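Side-chain contacts in chromosomal replication initiator protein DNAA (PDB 2WP0), which probably binds the replication origin in its ATP-bound form to start chromosome replication once per cell cycle, its N-terminal domain serving in oligomerization and regulator binding: residues K20-L23 and I24-E27; A49-Q52 and V53-T56. All coordinates share one frame; numbering follows the deposited sequence.

Contact 1. Residues K20-L23 and I24-E27; sequences KVSL and IEYE
S22 and E25 meet in a helix-capping contact at the start of helix 23-30, where the loop that follows helix 6-16 turns into the new helix. S22 is the N-cap residue. Its OG lies between the backbone N and the carbonyl carbon (chi1 80°), which turns the hydroxyl toward the first turn, where it accepts from E25 N, with OG and N 3.1 Å apart. The carboxylate of E25 reaches back the other way. S22 N donates to E25 OE2 over 2.9 Å in an almost straight bond (177° at the hydrogen), using the anti lone pair of that oxygen. These two reciprocal bonds make a capping box, the classic N-terminal signal of a helix, here within domain I of DnaA. A weak bond from S22 OG to E25 OE2, 3.3 Å long, links the two side chains directly. Beyond CG the E25 chain runs extended (chi2 177°), which carries the carboxylate back along the chain to the serine's own backbone N-H. The other oxygen, OE1, is hydrogen-bonded to Y62 OH on helix 52-71, so the same carboxylate also joins two helices. An acidic side chain of another protein chain comes close to OE1, a like-charge approach that the S22 N-H and the helix N-terminus would probably offset in part. Next to the capping residues, V21 CG2 packs on Y26 CB at 4.2 Å, while the Y26 side chain also touches L12 and K16 of helix 6-16. Regular helical bonding starts with Y26 N to S22 O (2.9 Å) and E27 N to L23 O.

Contact 2. Residues A49-Q52 and V53-T56; sequences APNQ and VLCT
N51 caps the first turn of helix 52-71, the long helix reached from strand 44-49 through the short link P50-N51, and L54 N is the amide it satisfies. N51 OD1 accepts from L54 N at 3.0 Å with 164° at the hydrogen, the donor sitting nearly along the C=O axis of the side-chain amide. This follows from chi1 of 57°, which sets CG between the backbone N and the carbonyl carbon and swings OD1 over the open end of the helix. The backbone of the same residue is used as well: N51 O takes C55 N at 3.0 Å, the first main-chain bond of the helix. Asparagine is thus the N-cap, its side chain supplying the acceptor that a preceding turn would otherwise have given. A capping box is not formed, because L54, at the position that would return the bond to N51 N, is apolar; its CD1 lies against the N51 side-chain amide. One residue further on, Q52 O accepts T56 N at 2.8 Å. The Q52 side chain, bent at chi2, runs forward along the helix to T56, and its NE2 donates to T56 OG1 at 2.9 Å, with the hydroxyl oxygen only 4° out of the amide plane. Q52 and T56 are thus joined through both main chain and side chain. A49 CB rests 4.1 Å from both L54 CB and C55 CB; A49 is backbone-bonded to E88 of strand 84-89 and touches I87, and C55 touches I87 and V89 of that strand. Another protein chain packs on N51 and L54 with apolar side chains and on Q52 and V53 with its backbone.

How the contacts relate
Contacts 1 and 2 both start helices of domain I, but at different junctions: residues 20-27 join helix 6-16 to helix 23-30, whereas residues 49-56 pass from strand 44-49 into helix 52-71. Both are partly buried, with more exposed residues in contact 1. Their centres are about 17 Å apart and their nearest atoms about 7 Å, without touching. The first is closed by an ionisable side chain that also reaches helix 52-71, the helix contact 2 opens; the second has no charged group in its bonds, and adds apolar packing against strand 84-89. Other protein chains approach each of them.

Contact 1. Residues K20-L23 and I24-E27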
ATOM      1  N   LYS D  20      11.388 -29.103 -24.516  1.00 84.07           N
ATOM      2  CA  LYS D  20      10.903 -28.024 -23.653  1.00 83.55           C
ATOM      3  C   LYS D  20      10.383 -28.472 -22.275  1.00 82.46           C
ATOM      4  O   LYS D  20       9.731 -27.698 -21.577  1.00 81.93           O
ATOM      5  CB  LYS D  20       9.860 -27.171 -24.385  1.00 84.53           C
ATOM      6  CG  LYS D  20       9.859 -25.687 -23.982  1.00 84.77           C
ATOM      7  CD  LYS D  20      10.928 -24.884 -24.726  1.00 86.12           C
ATOM      8  CE  LYS D  20      11.009 -23.442 -24.226  1.00 86.31           C
ATOM      9  NZ  LYS D  20       9.711 -22.709 -24.347  1.00 86.00           N
ATOM     10  N   VAL D  21      10.683 -29.707 -21.875  1.00 61.48           N
ATOM     11  CA  VAL D  21      10.342 -30.186 -20.519  1.00 60.51           C
ATOM     12  C   VAL D  21      11.528 -30.729 -19.699  1.00 60.47           C
ATOM     13  O   VAL D  21      12.156 -31.729 -20.053  1.00 61.27           O
ATOM     14  CB  VAL D  21       9.236 -31.258 -20.534  1.00 60.77           C
ATOM     15  CG1 VAL D  21       9.406 -32.196 -21.719  1.00 61.90           C
ATOM     16  CG2 VAL D  21       9.265 -32.041 -19.232  1.00 59.99           C
ATOM     17  N   SER D  22      11.803 -30.065 -18.582  1.00 42.87           N
ATOM     18  CA  SER D  22      12.932 -30.423 -17.731  1.00 43.61           C
ATOM     19  C   SER D  22      12.638 -31.628 -16.862  1.00 43.85           C
ATOM     20  O   SER D  22      11.486 -32.038 -16.714  1.00 43.14           O
ATOM     21  CB  SER D  22      13.287 -29.268 -16.822  1.00 43.03           C
ATOM     22  OG  SER D  22      12.408 -29.237 -15.721  1.00 40.81           O
ATOM     23  N   LEU D  23      13.687 -32.187 -16.267  1.00 43.21           N
ATOM     24  CA  LEU D  23      13.548 -33.396 -15.460  1.00 43.39           C
ATOM     25  C   LEU D  23      12.683 -33.141 -14.247  1.00 41.49           C
ATOM     26  O   LEU D  23      11.801 -33.928 -13.943  1.00 41.35           O
ATOM     27  CB  LEU D  23      14.912 -33.928 -15.027  1.00 50.92           C
ATOM     28  CG  LEU D  23      14.880 -35.368 -14.525  1.00 51.56           C
ATOM     29  CD1 LEU D  23      14.573 -36.332 -15.663  1.00 52.94           C
ATOM     30  CD2 LEU D  23      16.182 -35.745 -13.821  1.00 51.02           C
ATOM     31  N   ILE D  24      12.932 -32.044 -13.549  1.00 53.58           N
ATOM     32  CA  ILE D  24      12.079 -31.696 -12.420  1.00 50.30           C
ATOM     33  C   ILE D  24      10.627 -31.470 -12.841  1.00 49.86           C
ATOM     34  O   ILE D  24       9.711 -31.809 -12.094  1.00 47.78           O
ATOM     35  CB  ILE D  24      12.586 -30.464 -11.639  1.00 46.24           C
ATOM     36  CG1 ILE D  24      12.737 -29.255 -12.572  1.00 47.15           C
ATOM     37  CG2 ILE D  24      13.897 -30.784 -10.935  1.00 45.84           C
ATOM     38  CD1 ILE D  24      11.433 -28.446 -12.840  1.00 44.73           C
ATOM     39  N   GLU D  25      10.414 -30.887 -14.022  1.00 44.64           N
ATOM     40  CA  GLU D  25       9.054 -30.625 -14.500  1.00 44.77           C
ATOM     41  C   GLU D  25       8.331 -31.951 -14.747  1.00 46.79           C
ATOM     42  O   GLU D  25       7.152 -32.110 -14.430  1.00 45.97           O
ATOM     43  CB  GLU D  25       9.063 -29.784 -15.779  1.00 46.09           C
ATOM     44  CG  GLU D  25       9.190 -28.279 -15.573  1.00 43.88           C
ATOM     45  CD  GLU D  25       9.258 -27.523 -16.899  1.00 45.97           C
ATOM     46  OE1 GLU D  25       8.450 -26.577 -17.093  1.00 44.93           O
ATOM     47  OE2 GLU D  25      10.113 -27.890 -17.742  1.00 48.26           O
ATOM     48  N   TYR D  26       9.049 -32.908 -15.318  1.00 41.16           N
ATOM     49  CA  TYR D  26       8.481 -34.211 -15.588  1.00 41.61           C
ATOM     50  C   TYR D  26       8.146 -34.873 -14.267  1.00 41.70           C
ATOM     51  O   TYR D  26       7.086 -35.500 -14.118  1.00 41.81           O
ATOM     52  CB  TYR D  26       9.472 -35.078 -16.364  1.00 42.70           C
ATOM     53  CG  TYR D  26       9.004 -36.504 -16.516  1.00 44.46           C
ATOM     54  CD1 TYR D  26       9.402 -37.491 -15.621  1.00 44.99           C
ATOM     55  CD2 TYR D  26       8.145 -36.863 -17.547  1.00 44.56           C
ATOM     56  CE1 TYR D  26       8.964 -38.795 -15.755  1.00 45.81           C
ATOM     57  CE2 TYR D  26       7.695 -38.164 -17.686  1.00 45.40           C
ATOM     58  CZ  TYR D  26       8.111 -39.130 -16.791  1.00 45.96           C
ATOM     59  OH  TYR D  26       7.672 -40.433 -16.945  1.00 46.84           O
ATOM     60  N   GLU D  27       9.057 -34.720 -13.304  1.00 59.01           N
ATOM     61  CA  GLU D  27       8.954 -35.384 -12.004  1.00 58.13           C
ATOM     62  C   GLU D  27       7.823 -34.791 -11.178  1.00 53.73           C
ATOM     63  O   GLU D  27       6.890 -35.481 -10.776  1.00 53.71           O
ATOM     64  CB  GLU D  27      10.271 -35.244 -11.243  1.00 56.47           C
ATOM     65  CG  GLU D  27      10.673 -36.499 -10.512  1.00 58.12           C
ATOM     66  CD  GLU D  27      11.544 -37.419 -11.365  1.00 63.44           C
ATOM     67  OE1 GLU D  27      12.709 -37.040 -11.644  1.00 64.79           O
ATOM     68  OE2 GLU D  27      11.079 -38.525 -11.749  1.00 65.50           O
TER

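Contact 2. Residues A49-Q52 and V53-T56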
ATOM      1  N   ALA D  49      -5.323 -36.291 -13.008  1.00 36.55           N
ATOM      2  CA  ALA D  49      -4.340 -35.785 -12.068  1.00 34.62           C
ATOM      3  C   ALA D  49      -4.926 -35.966 -10.673  1.00 31.26           C
ATOM      4  O   ALA D  49      -6.137 -35.861 -10.476  1.00 31.00           O
ATOM      5  CB  ALA D  49      -4.031 -34.329 -12.346  1.00 33.77           C
ATOM      6  N   PRO D  50      -4.068 -36.240  -9.697  1.00 56.14           N
ATOM      7  CA  PRO D  50      -4.504 -36.609  -8.349  1.00 54.67           C
ATOM      8  C   PRO D  50      -5.406 -35.546  -7.759  1.00 51.53           C
ATOM      9  O   PRO D  50      -6.393 -35.869  -7.104  1.00 51.14           O
ATOM     10  CB  PRO D  50      -3.200 -36.641  -7.560  1.00 52.57           C
ATOM     11  CG  PRO D  50      -2.119 -36.737  -8.589  1.00 54.79           C
ATOM     12  CD  PRO D  50      -2.617 -36.031  -9.782  1.00 55.47           C
ATOM     13  N   ASN D  51      -5.072 -34.285  -7.992  1.00 46.48           N
ATOM     14  CA  ASN D  51      -5.843 -33.208  -7.406  1.00 43.79           C
ATOM     15  C   ASN D  51      -6.072 -32.024  -8.348  1.00 44.06           C
ATOM     16  O   ASN D  51      -5.584 -31.995  -9.487  1.00 45.98           O
ATOM     17  CB  ASN D  51      -5.162 -32.738  -6.134  1.00 40.15           C
ATOM     18  CG  ASN D  51      -3.745 -32.312  -6.375  1.00 39.29           C
ATOM     19  OD1 ASN D  51      -3.493 -31.337  -7.080  1.00 39.43           O
ATOM     20  ND2 ASN D  51      -2.800 -33.052  -5.817  1.00 40.10           N
ATOM     21  N   GLN D  52      -6.812 -31.041  -7.849  1.00 49.79           N
ATOM     22  CA  GLN D  52      -7.240 -29.900  -8.648  1.00 49.01           C
ATOM     23  C   GLN D  52      -6.126 -28.939  -9.081  1.00 47.39           C
ATOM     24  O   GLN D  52      -6.078 -28.542 -10.251  1.00 47.83           O
ATOM     25  CB  GLN D  52      -8.321 -29.121  -7.909  1.00 47.93           C
ATOM     26  CG  GLN D  52      -8.974 -28.035  -8.739  1.00 45.24           C
ATOM     27  CD  GLN D  52      -9.579 -28.565 -10.024  1.00 44.72           C
ATOM     28  OE1 GLN D  52     -10.441 -29.443 -10.008  1.00 45.71           O
ATOM     29  NE2 GLN D  52      -9.129 -28.028 -11.148  1.00 43.94           N
ATOM     30  N   VAL D  53      -5.260 -28.541  -8.152  1.00 28.23           N
ATOM     31  CA  VAL D  53      -4.156 -27.655  -8.500  1.00 26.84           C
ATOM     32  C   VAL D  53      -3.282 -28.279  -9.586  1.00 27.67           C
ATOM     33  O   VAL D  53      -2.852 -27.587 -10.513  1.00 27.57           O
ATOM     34  CB  VAL D  53      -3.272 -27.323  -7.296  1.00 25.45           C
ATOM     35  CG1 VAL D  53      -1.961 -26.689  -7.751  1.00 24.68           C
ATOM     36  CG2 VAL D  53      -3.995 -26.414  -6.362  1.00 23.63           C
ATOM     37  N   LEU D  54      -3.020 -29.584  -9.483  1.00 33.88           N
ATOM     38  CA  LEU D  54      -2.250 -30.267 -10.531  1.00 37.04           C
ATOM     39  C   LEU D  54      -3.002 -30.264 -11.850  1.00 39.63           C
ATOM     40  O   LEU D  54      -2.433 -29.918 -12.896  1.00 40.83           O
ATOM     41  CB  LEU D  54      -1.862 -31.694 -10.126  1.00 38.63           C
ATOM     42  CG  LEU D  54      -0.538 -31.581  -9.374  1.00 36.26           C
ATOM     43  CD1 LEU D  54      -0.384 -32.471  -8.153  1.00 35.98           C
ATOM     44  CD2 LEU D  54       0.709 -31.481 -10.242  1.00 37.42           C
ATOM     45  N   CYS D  55      -4.281 -30.639 -11.796  1.00 45.28           N
ATOM     46  CA  CYS D  55      -5.101 -30.621 -12.993  1.00 46.85           C
ATOM     47  C   CYS D  55      -5.069 -29.238 -13.646  1.00 44.31           C
ATOM     48  O   CYS D  55      -5.026 -29.116 -14.872  1.00 45.08           O
ATOM     49  CB  CYS D  55      -6.539 -31.052 -12.693  1.00 46.03           C
ATOM     50  SG  CYS D  55      -7.691 -30.942 -14.116  1.00 46.41           S
ATOM     51  N   THR D  56      -5.059 -28.196 -12.823  1.00 34.56           N
ATOM     52  CA  THR D  56      -5.110 -26.830 -13.334  1.00 32.29           C
ATOM     53  C   THR D  56      -3.758 -26.312 -13.807  1.00 32.33           C
ATOM     54  O   THR D  56      -3.667 -25.703 -14.878  1.00 33.02           O
ATOM     55  CB  THR D  56      -5.699 -25.868 -12.286  1.00 28.90           C
ATOM     56  OG1 THR D  56      -7.083 -26.163 -12.117  1.00 28.41           O
ATOM     57  CG2 THR D  56      -5.556 -24.416 -12.727  1.00 26.64           C
TER